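Local coordinates for protein DOA1 (Saccharomyces cerevisiae, PDB 3ODT) that probably binds ubiquitin through its WD40 beta-propeller domain and takes part in regulating the turnover of F-box proteins, at residues S284-N287 against L288-F292; S36-G39 against T40-W44; A26-D29 against S30-A33; C66-S69 against E70-L73. All coordinates share one frame; numbering follows the deposited sequence.

Contact 1. Residues S284-N287 against L288-F292; sequences SSDN and LVRIF
Arg290 reaches back along its own strand with CG to NE extended and lays the outer edge of its guanidinium against the carboxylate of Asp286, the third residue of the turn. Both terminal nitrogens end on a single oxygen: NH2 of Arg290 stands 2.9 Å from OD2 of Asp286, and NH1 of Arg290 meets the syn lone pair of that OD2, 3.0 Å away. The two flat groups are nearly coplanar, 18° apart, so this is an in-plane salt bridge. The other oxygen of Asp286, OD1, takes the hydroxyl of Ser284 at 2.6 Å (OG to OD1) and, weakly, the backbone N of Leu288. Ser284 to Asn287 form a type I beta turn joining strands 280-284 and 289-293 of a propeller blade, and below it the N of Ser284 bonds to the O of Leu288 at 3.2 Å. A chi1 of 56° tucks CG of Asp286 in above its own backbone, within reach of both partners. Replacing this aspartate by an alanine is likely to leave the Arg290 guanidinium without its counter-charge and the hydroxyl of Ser284 without its acceptor. Leu288 adds CD1 over one guanidinium face, 3.4 Å above the plane and off toward the rim. Contact with the strand is looser at Asn287, whose side chain touches it only through CB, near the N of Leu288; Ser285 and Asn287 belong instead to the calcium site that Asp20 completes.

Contact 2. Residues S36-G39 against T40-W44; sequences SRDG and TVRLW
This is a local tight-turn contact, the type I beta turn Ser36 to Gly39 leading into strand 40-46 in the sheet of strands 21-26, 31-36, 40-46 and 50-57. Asp38 and Thr40 carry it. OD1 of Asp38 accepts the Thr40 hydroxyl at 2.7 Å (OG1 to OD1) and the Thr40 backbone N at 2.9 Å (N to OD1), both from the same face of the carboxylate. Thr40 can present hydroxyl and amide together because OG1 sits between its own N and carbonyl carbon (chi1 70°). OG1 of Thr40 donates to Asp38 and also accepts NE of Arg42, 3.1 Å away. The same arginine then makes a long salt bridge, NH2 of Arg42 to OD2 of Asp38 at 3.3 Å, arriving from above the carboxylate plane with the two flat groups turned 42° apart. OD2 of Asp38 is gripped further by His17 ND1 and the N of Asp18. On the opening side of the turn, OG of Ser36 accepts the N of Asp38 in an almost straight bond (2.9 Å, 172°), an ST turn. Gly39, at positive phi, closes the corner where a side chain would press on the preceding carbonyl. Asp38 bonded to His17, with Ser34 OG holding Trp44 NE1, is consistent with the Asp-His-Ser/Thr-Trp network of WD40 repeats.

Contact 3. Residues A26-D29 against S30-A33; sequences AVDD and SKVA
Two consecutive residues, Val27 and Asp28, share one partner across the hairpin: the carbonyl O of Lys31 accepts the N of Val27 at 2.9 Å and the N of Asp28 at 3.1 Å. The second of these lies on a carbonyl lone pair, the first is tilted 28° from the plane. In return the N of Lys31 bonds to the O of Asp28 at 3.1 Å, coming from above that carbonyl's plane. Round the type I turn from Asp28 to Lys31, the carboxylate closes the bend. OD1 of Asp28 receives the backbone N of Ser30 at 2.7 Å on its anti side and the Ser30 hydroxyl at 2.8 Å (OG to OD1) on its syn side. The Asp28 side chain, at chi1 63°, is turned so that OD1 meets both donors. With a leucine in its place, both Ser30 donors would probably lose their acceptor and the hydroxyl would be set free to turn. Beside it, CB of Val27 rests 3.8 Å from CB of Lys31, while the side chain of Val27 also touches Leu74 on the next blade. Asp29 points off the turn to bond with Ser276. Val27 and Asp28 opposite Lys31 make a classic beta bulge, in the hairpin between the first two strands of a beta-propeller blade.

Contact 4. Residues C66-S69 against E70-L73; sequences CYDS and EKEL
Asp68 bonds with Leu73 through its main chain and with the amides of Glu70 and Lys71 through its side chain: three donors accepted and one given. Its own N bonds to the O of Leu73 at 2.9 Å, nearly in line with that C=O, and its O accepts the N of Leu73 at 3.1 Å in the carbonyl plane. Those two bonds make an antiparallel hydrogen-bonded pair at the head of the hairpin joining strands 62-68 and 73-78. Glu72 and Leu73 both face Asp68, a G1 beta bulge, with Glu72 at positive phi (56°).

The turn amides are served by the carboxylate. OD1 of Asp68 accepts the N of Glu70 at 2.9 Å, nearly along its C-O axis, and the N of Lys71 at 2.9 Å, that donor standing well above the carboxylate plane. CG of Asp68 is trans to its backbone N (chi1 173°), which aims the carboxylate forward at the turn. OD2 of Asp68 lies against the aliphatic stem of Lys71, 3.6 Å from CD of Lys71, while the ammonium runs on past it.

Tyr67 packs on the other side of the strand. Its hydroxyl OH sits 3.5 Å from CG of Glu72, the two side chains running alongside each other and pointing the same way, and CD1 of Tyr67 comes within 3.4 Å of the O of Leu73. With one oxygen of the buried Asp68 taking two turn amides, the bend is pinned from within, although Glu70, Lys71 and Glu72 are themselves exposed.

How the contacts relate
Contacts 2 and 3 sit on one blade: contact 3 is the hairpin between strands 21-26 and 31-36, contact 2 the turn between 31-36 and 40-46, and Trp44 N lies 2.7 Å from Val32 O, a probable hydrogen bond. The neighbouring blades flank them. Contact 1, whose turn holds two of the three calcium residues, meets contact 2 where Val289 CG2 packs 4.1 Å from Trp44 NE1; Asp20, the third ligand residue, is in the loop before strand 21-26. On the other flank, Val27 CG1 of contact 3 touches Tyr67 CZ of contact 4 at 3.7 Å. Contacts 1 and 4 lie farthest apart, centres about 23 Å from each other.

Contact 1. Residues S284-N287 against L288-F292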
ATOM      1  N   SER A 284       1.028  -4.917  10.970  1.00  6.15           N
ATOM      2  CA  SER A 284       1.423  -4.082  12.090  1.00  7.25           C
ATOM      3  C   SER A 284       2.768  -4.447  12.720  1.00  7.21           C
ATOM      4  O   SER A 284       3.404  -5.481  12.400  1.00  7.43           O
ATOM      5  CB  SER A 284       0.309  -4.035  13.137  1.00  9.22           C
ATOM      6  OG  SER A 284      -0.159  -5.318  13.440  1.00 13.14           O
ATOM      7  N   SER A 285       3.211  -3.584  13.625  1.00  6.93           N
ATOM      8  CA  SER A 285       4.524  -3.719  14.224  1.00  6.68           C
ATOM      9  C   SER A 285       4.644  -4.847  15.260  1.00  8.74           C
ATOM     10  O   SER A 285       5.746  -5.158  15.708  1.00 10.10           O
ATOM     11  CB  SER A 285       4.905  -2.410  14.902  1.00  8.36           C
ATOM     12  OG  SER A 285       3.976  -2.078  15.907  1.00  8.02           O
ATOM     13  N   ASP A 286       3.513  -5.438  15.641  1.00  8.29           N
ATOM     14  CA  ASP A 286       3.543  -6.591  16.538  1.00 11.28           C
ATOM     15  C   ASP A 286       3.810  -7.878  15.759  1.00 11.35           C
ATOM     16  O   ASP A 286       3.689  -8.972  16.289  1.00 11.31           O
ATOM     17  CB  ASP A 286       2.251  -6.697  17.344  1.00  8.78           C
ATOM     18  CG  ASP A 286       1.015  -6.745  16.481  1.00  9.46           C
ATOM     19  OD1 ASP A 286       1.119  -6.668  15.257  1.00 10.27           O
ATOM     20  OD2 ASP A 286      -0.082  -6.851  17.055  1.00 13.54           O
ATOM     21  N   ASN A 287       4.098  -7.721  14.472  1.00  8.63           N
ATOM     22  CA  ASN A 287       4.507  -8.807  13.570  1.00  8.45           C
ATOM     23  C   ASN A 287       3.344  -9.659  13.107  1.00  8.51           C
ATOM     24  O   ASN A 287       3.533 -10.731  12.533  1.00  8.65           O
ATOM     25  CB  ASN A 287       5.593  -9.695  14.184  1.00  9.26           C
ATOM     26  CG  ASN A 287       6.732  -8.897  14.827  1.00  8.88           C
ATOM     27  OD1 ASN A 287       6.967  -7.703  14.550  1.00 10.27           O
ATOM     28  ND2 ASN A 287       7.465  -9.570  15.684  1.00 14.56           N
ATOM     29  N   LEU A 288       2.140  -9.168  13.346  1.00  7.50           N
ATOM     30  CA  LEU A 288       0.930  -9.849  12.953  1.00 10.01           C
ATOM     31  C   LEU A 288       0.304  -9.257  11.687  1.00  7.53           C
ATOM     32  O   LEU A 288       0.374  -8.046  11.435  1.00  7.76           O
ATOM     33  CB  LEU A 288      -0.109  -9.764  14.076  1.00 10.62           C
ATOM     34  CG  LEU A 288       0.248 -10.520  15.342  1.00  9.62           C
ATOM     35  CD1 LEU A 288      -0.760 -10.211  16.409  1.00 11.91           C
ATOM     36  CD2 LEU A 288       0.377 -12.030  15.048  1.00 12.15           C
ATOM     37  N   VAL A 289      -0.348 -10.138  10.953  1.00  7.16           N
ATOM     38  CA  VAL A 289      -1.353  -9.758   9.975  1.00  7.79           C
ATOM     39  C   VAL A 289      -2.719 -10.022  10.629  1.00  8.14           C
ATOM     40  O   VAL A 289      -2.908 -11.036  11.312  1.00  9.57           O
ATOM     41  CB  VAL A 289      -1.186 -10.594   8.688  1.00  8.01           C
ATOM     42  CG1 VAL A 289      -2.295 -10.273   7.728  1.00  9.77           C
ATOM     43  CG2 VAL A 289       0.186 -10.359   8.034  1.00 10.40           C
ATOM     44  N   ARG A 290      -3.663  -9.113  10.426  1.00  8.79           N
ATOM     45  CA  ARG A 290      -5.040  -9.331  10.890  1.00  7.14           C
ATOM     46  C   ARG A 290      -6.014  -9.116   9.742  1.00  5.43           C
ATOM     47  O   ARG A 290      -5.727  -8.384   8.804  1.00  7.79           O
ATOM     48  CB  ARG A 290      -5.384  -8.376  12.036  1.00  7.95           C
ATOM     49  CG  ARG A 290      -4.627  -8.609  13.338  1.00  8.68           C
ATOM     50  CD  ARG A 290      -5.023  -7.507  14.292  1.00  9.96           C
ATOM     51  NE  ARG A 290      -4.476  -7.669  15.634  1.00 11.17           N
ATOM     52  CZ  ARG A 290      -3.253  -7.299  16.017  1.00 11.42           C
ATOM     53  NH1 ARG A 290      -2.381  -6.806  15.139  1.00 10.83           N
ATOM     54  NH2 ARG A 290      -2.893  -7.437  17.286  1.00 12.72           N
ATOM     55  N   ILE A 291      -7.141  -9.820   9.790  1.00  7.04           N
ATOM     56  CA  ILE A 291      -8.221  -9.613   8.844  1.00  7.01           C
ATOM     57  C   ILE A 291      -9.435  -9.210   9.652  1.00  7.36           C
ATOM     58  O   ILE A 291      -9.718  -9.830  10.682  1.00  8.06           O
ATOM     59  CB  ILE A 291      -8.499 -10.873   8.042  1.00 10.78           C
ATOM     60  CG1 ILE A 291      -7.242 -11.252   7.250  1.00 13.75           C
ATOM     61  CG2 ILE A 291      -9.662 -10.667   7.123  1.00  9.20           C
ATOM     62  CD1 ILE A 291      -7.386 -12.507   6.546  1.00 16.34           C
ATOM     63  N   PHE A 292     -10.070  -8.127   9.240  1.00  6.20           N
ATOM     64  CA  PHE A 292     -11.320  -7.654   9.839  1.00  6.42           C
ATOM     65  C   PHE A 292     -12.458  -7.772   8.831  1.00  7.12           C
ATOM     66  O   PHE A 292     -12.233  -7.617   7.644  1.00  7.45           O
ATOM     67  CB  PHE A 292     -11.164  -6.182  10.262  1.00  8.12           C
ATOM     68  CG  PHE A 292     -10.289  -6.005  11.457  1.00  9.12           C
ATOM     69  CD1 PHE A 292      -8.915  -5.959  11.315  1.00  9.81           C
ATOM     70  CD2 PHE A 292     -10.835  -5.902  12.717  1.00  9.32           C
ATOM     71  CE1 PHE A 292      -8.098  -5.825  12.422  1.00 11.49           C
ATOM     72  CE2 PHE A 292     -10.018  -5.780  13.830  1.00 10.16           C
ATOM     73  CZ  PHE A 292      -8.659  -5.748  13.683  1.00 10.24           C
TER

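Contact 2. Residues S36-G39 against T40-W44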
ATOM      1  N   SER A  36       7.761  -8.490   5.313  1.00  6.79           N
ATOM      2  CA  SER A  36       8.181  -8.137   6.644  1.00  7.60           C
ATOM      3  C   SER A  36       9.654  -7.779   6.680  1.00  9.28           C
ATOM      4  O   SER A  36      10.428  -8.196   5.812  1.00  5.46           O
ATOM      5  CB  SER A  36       7.903  -9.346   7.562  1.00  6.53           C
ATOM      6  OG  SER A  36       8.540  -9.255   8.811  1.00  7.03           O
ATOM      7  N   ARG A  37      10.061  -7.056   7.712  1.00  7.16           N
ATOM      8  CA  ARG A  37      11.476  -6.872   7.995  1.00  6.99           C
ATOM      9  C   ARG A  37      12.203  -8.182   8.322  1.00  7.55           C
ATOM     10  O   ARG A  37      13.436  -8.203   8.353  1.00  9.89           O
ATOM     11  CB  ARG A  37      11.634  -5.868   9.107  1.00 11.39           C
ATOM     12  CG  ARG A  37      11.305  -4.451   8.672  1.00 10.92           C
ATOM     13  CD  ARG A  37      11.161  -3.574   9.902  1.00 10.48           C
ATOM     14  NE  ARG A  37      12.375  -3.489  10.708  1.00 12.44           N
ATOM     15  CZ  ARG A  37      13.305  -2.551  10.567  1.00 13.82           C
ATOM     16  NH1 ARG A  37      13.182  -1.614   9.628  1.00 10.47           N
ATOM     17  NH2 ARG A  37      14.362  -2.541  11.365  1.00 14.72           N
ATOM     18  N   ASP A  38      11.465  -9.273   8.533  1.00  8.23           N
ATOM     19  CA  ASP A  38      12.091 -10.590   8.715  1.00  8.68           C
ATOM     20  C   ASP A  38      12.618 -11.185   7.393  1.00  7.37           C
ATOM     21  O   ASP A  38      13.226 -12.247   7.380  1.00  9.94           O
ATOM     22  CB  ASP A  38      11.177 -11.589   9.468  1.00  8.88           C
ATOM     23  CG  ASP A  38       9.964 -12.057   8.659  1.00  8.79           C
ATOM     24  OD1 ASP A  38       9.875 -11.778   7.449  1.00  8.14           O
ATOM     25  OD2 ASP A  38       9.089 -12.751   9.257  1.00 10.07           O
ATOM     26  N   GLY A  39      12.389 -10.480   6.291  1.00  7.21           N
ATOM     27  CA  GLY A  39      12.933 -10.854   5.012  1.00  8.83           C
ATOM     28  C   GLY A  39      12.087 -11.852   4.239  1.00  6.78           C
ATOM     29  O   GLY A  39      12.511 -12.312   3.180  1.00  8.22           O
ATOM     30  N   THR A  40      10.897 -12.168   4.747  1.00  8.82           N
ATOM     31  CA  THR A  40      10.046 -13.158   4.121  1.00  8.79           C
ATOM     32  C   THR A  40       8.817 -12.549   3.459  1.00  7.37           C
ATOM     33  O   THR A  40       8.348 -11.462   3.845  1.00  6.37           O
ATOM     34  CB  THR A  40       9.581 -14.267   5.104  1.00  9.78           C
ATOM     35  OG1 THR A  40       8.644 -13.735   6.054  1.00  8.52           O
ATOM     36  CG2 THR A  40      10.757 -14.907   5.814  1.00 11.35           C
ATOM     37  N   VAL A  41       8.331 -13.274   2.456  1.00  7.92           N
ATOM     38  CA  VAL A  41       7.022 -13.066   1.829  1.00  7.25           C
ATOM     39  C   VAL A  41       6.203 -14.268   2.251  1.00  7.99           C
ATOM     40  O   VAL A  41       6.631 -15.400   2.049  1.00  7.16           O
ATOM     41  CB  VAL A  41       7.110 -13.106   0.304  1.00  7.54           C
ATOM     42  CG1 VAL A  41       5.736 -12.853  -0.319  1.00  8.44           C
ATOM     43  CG2 VAL A  41       8.134 -12.100  -0.204  1.00  7.89           C
ATOM     44  N   ARG A  42       5.041 -14.031   2.837  1.00  7.34           N
ATOM     45  CA  ARG A  42       4.126 -15.091   3.231  1.00  9.46           C
ATOM     46  C   ARG A  42       2.817 -14.999   2.511  1.00  6.87           C
ATOM     47  O   ARG A  42       2.260 -13.916   2.323  1.00  7.63           O
ATOM     48  CB  ARG A  42       3.918 -15.062   4.736  1.00  9.75           C
ATOM     49  CG  ARG A  42       5.171 -15.440   5.445  1.00 11.96           C
ATOM     50  CD  ARG A  42       5.042 -15.324   6.922  1.00 14.13           C
ATOM     51  NE  ARG A  42       6.386 -15.210   7.481  1.00 16.67           N
ATOM     52  CZ  ARG A  42       6.981 -16.104   8.244  1.00 13.58           C
ATOM     53  NH1 ARG A  42       6.392 -17.234   8.567  1.00 19.32           N
ATOM     54  NH2 ARG A  42       8.192 -15.835   8.669  1.00 17.25           N
ATOM     55  N   LEU A  43       2.353 -16.162   2.083  1.00  7.00           N
ATOM     56  CA  LEU A  43       1.055 -16.352   1.456  1.00  7.49           C
ATOM     57  C   LEU A  43       0.183 -17.080   2.455  1.00  8.56           C
ATOM     58  O   LEU A  43       0.544 -18.168   2.958  1.00  9.25           O
ATOM     59  CB  LEU A  43       1.202 -17.175   0.187  1.00  8.43           C
ATOM     60  CG  LEU A  43      -0.109 -17.486  -0.514  1.00  9.69           C
ATOM     61  CD1 LEU A  43      -0.776 -16.213  -1.027  1.00 12.62           C
ATOM     62  CD2 LEU A  43       0.163 -18.439  -1.662  1.00 13.95           C
ATOM     63  N   TRP A  44      -0.959 -16.472   2.747  1.00  7.29           N
ATOM     64  CA  TRP A  44      -1.909 -17.006   3.705  1.00  8.81           C
ATOM     65  C   TRP A  44      -3.147 -17.422   2.919  1.00  8.30           C
ATOM     66  O   TRP A  44      -3.688 -16.625   2.132  1.00  9.70           O
ATOM     67  CB  TRP A  44      -2.269 -15.929   4.746  1.00  9.47           C
ATOM     68  CG  TRP A  44      -1.088 -15.227   5.380  1.00  6.82           C
ATOM     69  CD1 TRP A  44      -0.428 -14.132   4.901  1.00  8.12           C
ATOM     70  CD2 TRP A  44      -0.487 -15.522   6.653  1.00  7.67           C
ATOM     71  NE1 TRP A  44       0.572 -13.764   5.755  1.00  8.41           N
ATOM     72  CE2 TRP A  44       0.543 -14.590   6.851  1.00  8.77           C
ATOM     73  CE3 TRP A  44      -0.699 -16.501   7.618  1.00  9.82           C
ATOM     74  CZ2 TRP A  44       1.355 -14.612   7.962  1.00  7.86           C
ATOM     75  CZ3 TRP A  44       0.106 -16.514   8.742  1.00  8.43           C
ATOM     76  CH2 TRP A  44       1.130 -15.582   8.900  1.00  9.96           C
TER

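Contact 3. Residues A26-D29 against S30-A33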
ATOM      1  N   ALA A  26      -4.233  -8.125  -0.801  1.00  7.06           N
ATOM      2  CA  ALA A  26      -5.220  -9.115  -1.141  1.00  8.12           C
ATOM      3  C   ALA A  26      -4.850  -9.781  -2.467  1.00  8.31           C
ATOM      4  O   ALA A  26      -4.507  -9.112  -3.465  1.00 16.34           O
ATOM      5  CB  ALA A  26      -6.578  -8.463  -1.277  1.00 14.05           C
ATOM      6  N   VAL A  27      -4.918 -11.095  -2.486  1.00  7.50           N
ATOM      7  CA  VAL A  27      -4.734 -11.828  -3.716  1.00  9.89           C
ATOM      8  C   VAL A  27      -6.126 -12.200  -4.230  1.00  9.26           C
ATOM      9  O   VAL A  27      -6.484 -11.924  -5.380  1.00 11.99           O
ATOM     10  CB  VAL A  27      -3.869 -13.050  -3.479  1.00  8.60           C
ATOM     11  CG1 VAL A  27      -3.905 -13.976  -4.683  1.00 11.61           C
ATOM     12  CG2 VAL A  27      -2.436 -12.606  -3.160  1.00 13.32           C
ATOM     13  N   ASP A  28      -6.896 -12.870  -3.383  1.00  7.58           N
ATOM     14  CA  ASP A  28      -8.328 -13.044  -3.615  1.00  7.39           C
ATOM     15  C   ASP A  28      -9.021 -13.182  -2.263  1.00  7.39           C
ATOM     16  O   ASP A  28      -8.366 -13.020  -1.231  1.00  8.09           O
ATOM     17  CB  ASP A  28      -8.633 -14.185  -4.581  1.00  9.70           C
ATOM     18  CG  ASP A  28      -8.191 -15.546  -4.079  1.00 12.91           C
ATOM     19  OD1 ASP A  28      -8.338 -15.867  -2.889  1.00 11.52           O
ATOM     20  OD2 ASP A  28      -7.719 -16.342  -4.918  1.00 14.35           O
ATOM     21  N   ASP A  29     -10.318 -13.474  -2.233  1.00  6.92           N
ATOM     22  CA  ASP A  29     -11.018 -13.530  -0.962  1.00  7.00           C
ATOM     23  C   ASP A  29     -10.541 -14.673  -0.048  1.00  8.36           C
ATOM     24  O   ASP A  29     -10.896 -14.721   1.126  1.00 10.89           O
ATOM     25  CB  ASP A  29     -12.502 -13.691  -1.184  1.00  8.84           C
ATOM     26  CG  ASP A  29     -13.142 -12.487  -1.810  1.00  8.12           C
ATOM     27  OD1 ASP A  29     -12.548 -11.385  -1.895  1.00 10.03           O
ATOM     28  OD2 ASP A  29     -14.290 -12.655  -2.262  1.00  9.13           O
ATOM     29  N   SER A  30      -9.753 -15.592  -0.587  1.00  8.45           N
ATOM     30  CA  SER A  30      -9.211 -16.699   0.196  1.00  7.06           C
ATOM     31  C   SER A  30      -7.679 -16.682   0.309  1.00  6.30           C
ATOM     32  O   SER A  30      -7.085 -17.634   0.815  1.00  8.73           O
ATOM     33  CB  SER A  30      -9.642 -18.060  -0.371  1.00  9.64           C
ATOM     34  OG  SER A  30      -9.037 -18.323  -1.643  1.00 14.78           O
ATOM     35  N   LYS A  31      -7.054 -15.619  -0.161  1.00  7.59           N
ATOM     36  CA  LYS A  31      -5.603 -15.580  -0.162  1.00  7.60           C
ATOM     37  C   LYS A  31      -5.131 -14.151   0.061  1.00  8.30           C
ATOM     38  O   LYS A  31      -5.557 -13.233  -0.647  1.00  6.91           O
ATOM     39  CB  LYS A  31      -5.040 -16.048  -1.514  1.00 10.51           C
ATOM     40  CG  LYS A  31      -5.187 -17.526  -1.816  1.00 14.34           C
ATOM     41  CD  LYS A  31      -4.431 -17.948  -3.093  1.00 22.15           C
ATOM     42  CE  LYS A  31      -4.438 -19.466  -3.289  1.00 26.60           C
ATOM     43  NZ  LYS A  31      -5.805 -20.018  -3.292  1.00 40.07           N
ATOM     44  N   VAL A  32      -4.205 -13.986   1.000  1.00  7.11           N
ATOM     45  CA  VAL A  32      -3.572 -12.705   1.221  1.00  7.51           C
ATOM     46  C   VAL A  32      -2.066 -12.921   1.346  1.00  6.98           C
ATOM     47  O   VAL A  32      -1.594 -14.017   1.701  1.00  7.01           O
ATOM     48  CB  VAL A  32      -4.132 -11.958   2.438  1.00 10.49           C
ATOM     49  CG1 VAL A  32      -5.668 -11.814   2.348  1.00 12.96           C
ATOM     50  CG2 VAL A  32      -3.737 -12.605   3.738  1.00 11.71           C
ATOM     51  N   ALA A  33      -1.309 -11.859   1.101  1.00  7.01           N
ATOM     52  CA  ALA A  33       0.141 -11.928   1.190  1.00  8.10           C
ATOM     53  C   ALA A  33       0.701 -10.778   2.010  1.00  6.62           C
ATOM     54  O   ALA A  33       0.111  -9.699   2.108  1.00  7.47           O
ATOM     55  CB  ALA A  33       0.764 -11.964  -0.184  1.00  8.88           C
TER

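Contact 4. Residues C66-S69 against E70-L73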
ATOM      1  N   CYS A  66       3.009  -6.151  -3.952  1.00  6.27           N
ATOM      2  CA  CYS A  66       1.792  -6.033  -4.747  1.00  9.21           C
ATOM      3  C   CYS A  66       1.586  -7.346  -5.481  1.00  6.41           C
ATOM      4  O   CYS A  66       2.407  -8.271  -5.376  1.00  7.85           O
ATOM      5  CB  CYS A  66       1.830  -4.839  -5.702  1.00  9.11           C
ATOM      6  SG  CYS A  66       2.990  -4.990  -7.072  1.00  9.39           S
ATOM      7  N   TYR A  67       0.494  -7.421  -6.228  1.00  8.06           N
ATOM      8  CA  TYR A  67       0.100  -8.667  -6.857  1.00  8.39           C
ATOM      9  C   TYR A  67      -0.232  -8.406  -8.327  1.00  7.44           C
ATOM     10  O   TYR A  67      -1.083  -7.572  -8.643  1.00  9.04           O
ATOM     11  CB  TYR A  67      -1.099  -9.283  -6.139  1.00  9.12           C
ATOM     12  CG  TYR A  67      -1.612 -10.556  -6.792  1.00  7.68           C
ATOM     13  CD1 TYR A  67      -0.777 -11.657  -6.958  1.00  8.15           C
ATOM     14  CD2 TYR A  67      -2.935 -10.667  -7.223  1.00 10.35           C
ATOM     15  CE1 TYR A  67      -1.220 -12.800  -7.540  1.00  9.58           C
ATOM     16  CE2 TYR A  67      -3.386 -11.824  -7.806  1.00 11.67           C
ATOM     17  CZ  TYR A  67      -2.514 -12.890  -7.978  1.00  9.17           C
ATOM     18  OH  TYR A  67      -2.924 -14.069  -8.570  1.00 12.80           O
ATOM     19  N   ASP A  68       0.507  -9.088  -9.204  1.00  8.08           N
ATOM     20  CA  ASP A  68       0.264  -9.083 -10.637  1.00  9.47           C
ATOM     21  C   ASP A  68      -0.706 -10.237 -10.879  1.00  9.95           C
ATOM     22  O   ASP A  68      -0.357 -11.421 -10.819  1.00  9.56           O
ATOM     23  CB  ASP A  68       1.568  -9.263 -11.420  1.00 13.31           C
ATOM     24  CG  ASP A  68       1.355  -9.438 -12.934  1.00 14.71           C
ATOM     25  OD1 ASP A  68       0.254  -9.869 -13.386  1.00 14.71           O
ATOM     26  OD2 ASP A  68       2.327  -9.171 -13.694  1.00 17.90           O
ATOM     27  N   SER A  69      -1.956  -9.863 -11.123  1.00 11.50           N
ATOM     28  CA  SER A  69      -3.056 -10.802 -11.210  1.00 13.95           C
ATOM     29  C   SER A  69      -3.123 -11.570 -12.544  1.00 16.66           C
ATOM     30  O   SER A  69      -3.870 -12.549 -12.669  1.00 17.09           O
ATOM     31  CB  SER A  69      -4.366 -10.045 -10.984  1.00 17.06           C
ATOM     32  OG  SER A  69      -4.452  -8.884 -11.817  1.00 23.25           O
ATOM     33  N   GLU A  70      -2.376 -11.155 -13.553  1.00 13.72           N
ATOM     34  CA  GLU A  70      -2.372 -11.970 -14.782  1.00 12.83           C
ATOM     35  C   GLU A  70      -1.248 -13.024 -14.747  1.00 11.42           C
ATOM     36  O   GLU A  70      -1.487 -14.211 -15.010  1.00 16.88           O
ATOM     37  CB  GLU A  70      -2.338 -11.096 -16.055  1.00 15.47           C
ATOM     38  CG  GLU A  70      -3.707 -10.415 -16.322  1.00 15.05           C
ATOM     39  CD  GLU A  70      -3.831  -9.728 -17.670  1.00 13.15           C
ATOM     40  OE1 GLU A  70      -2.858  -9.752 -18.469  1.00 13.68           O
ATOM     41  OE2 GLU A  70      -4.928  -9.150 -17.931  1.00 13.72           O
ATOM     42  N   LYS A  71      -0.035 -12.606 -14.382  1.00 10.58           N
ATOM     43  CA  LYS A  71       1.075 -13.539 -14.200  1.00 12.52           C
ATOM     44  C   LYS A  71       0.956 -14.356 -12.897  1.00  9.97           C
ATOM     45  O   LYS A  71       1.629 -15.384 -12.730  1.00 14.36           O
ATOM     46  CB  LYS A  71       2.406 -12.787 -14.232  1.00 14.39           C
ATOM     47  CG  LYS A  71       2.798 -12.225 -15.597  1.00 17.37           C
ATOM     48  CD  LYS A  71       4.174 -11.629 -15.494  1.00 25.96           C
ATOM     49  CE  LYS A  71       4.649 -11.000 -16.800  1.00 35.26           C
ATOM     50  NZ  LYS A  71       5.300 -12.043 -17.626  1.00 48.47           N
ATOM     51  N   GLU A  72       0.093 -13.895 -12.002  1.00  8.02           N
ATOM     52  CA  GLU A  72      -0.109 -14.487 -10.670  1.00  9.93           C
ATOM     53  C   GLU A  72       1.210 -14.535  -9.929  1.00  9.89           C
ATOM     54  O   GLU A  72       1.619 -15.573  -9.391  1.00 10.66           O
ATOM     55  CB  GLU A  72      -0.779 -15.865 -10.787  1.00  9.07           C
ATOM     56  CG  GLU A  72      -2.082 -15.754 -11.578  1.00  9.74           C
ATOM     57  CD  GLU A  72      -3.009 -16.947 -11.447  1.00 13.76           C
ATOM     58  OE1 GLU A  72      -2.858 -17.757 -10.512  1.00 15.25           O
ATOM     59  OE2 GLU A  72      -3.929 -17.052 -12.259  1.00 16.19           O
ATOM     60  N   LEU A  73       1.844 -13.366  -9.864  1.00  7.70           N
ATOM     61  CA  LEU A  73       3.077 -13.175  -9.147  1.00  7.40           C
ATOM     62  C   LEU A  73       2.901 -12.187  -8.029  1.00  8.31           C
ATOM     63  O   LEU A  73       2.318 -11.116  -8.213  1.00  7.72           O
ATOM     64  CB  LEU A  73       4.180 -12.634 -10.032  1.00 12.42           C
ATOM     65  CG  LEU A  73       4.649 -13.574 -11.134  1.00 12.76           C
ATOM     66  CD1 LEU A  73       5.616 -12.826 -12.040  1.00 17.47           C
ATOM     67  CD2 LEU A  73       5.280 -14.819 -10.557  1.00 19.34           C
TER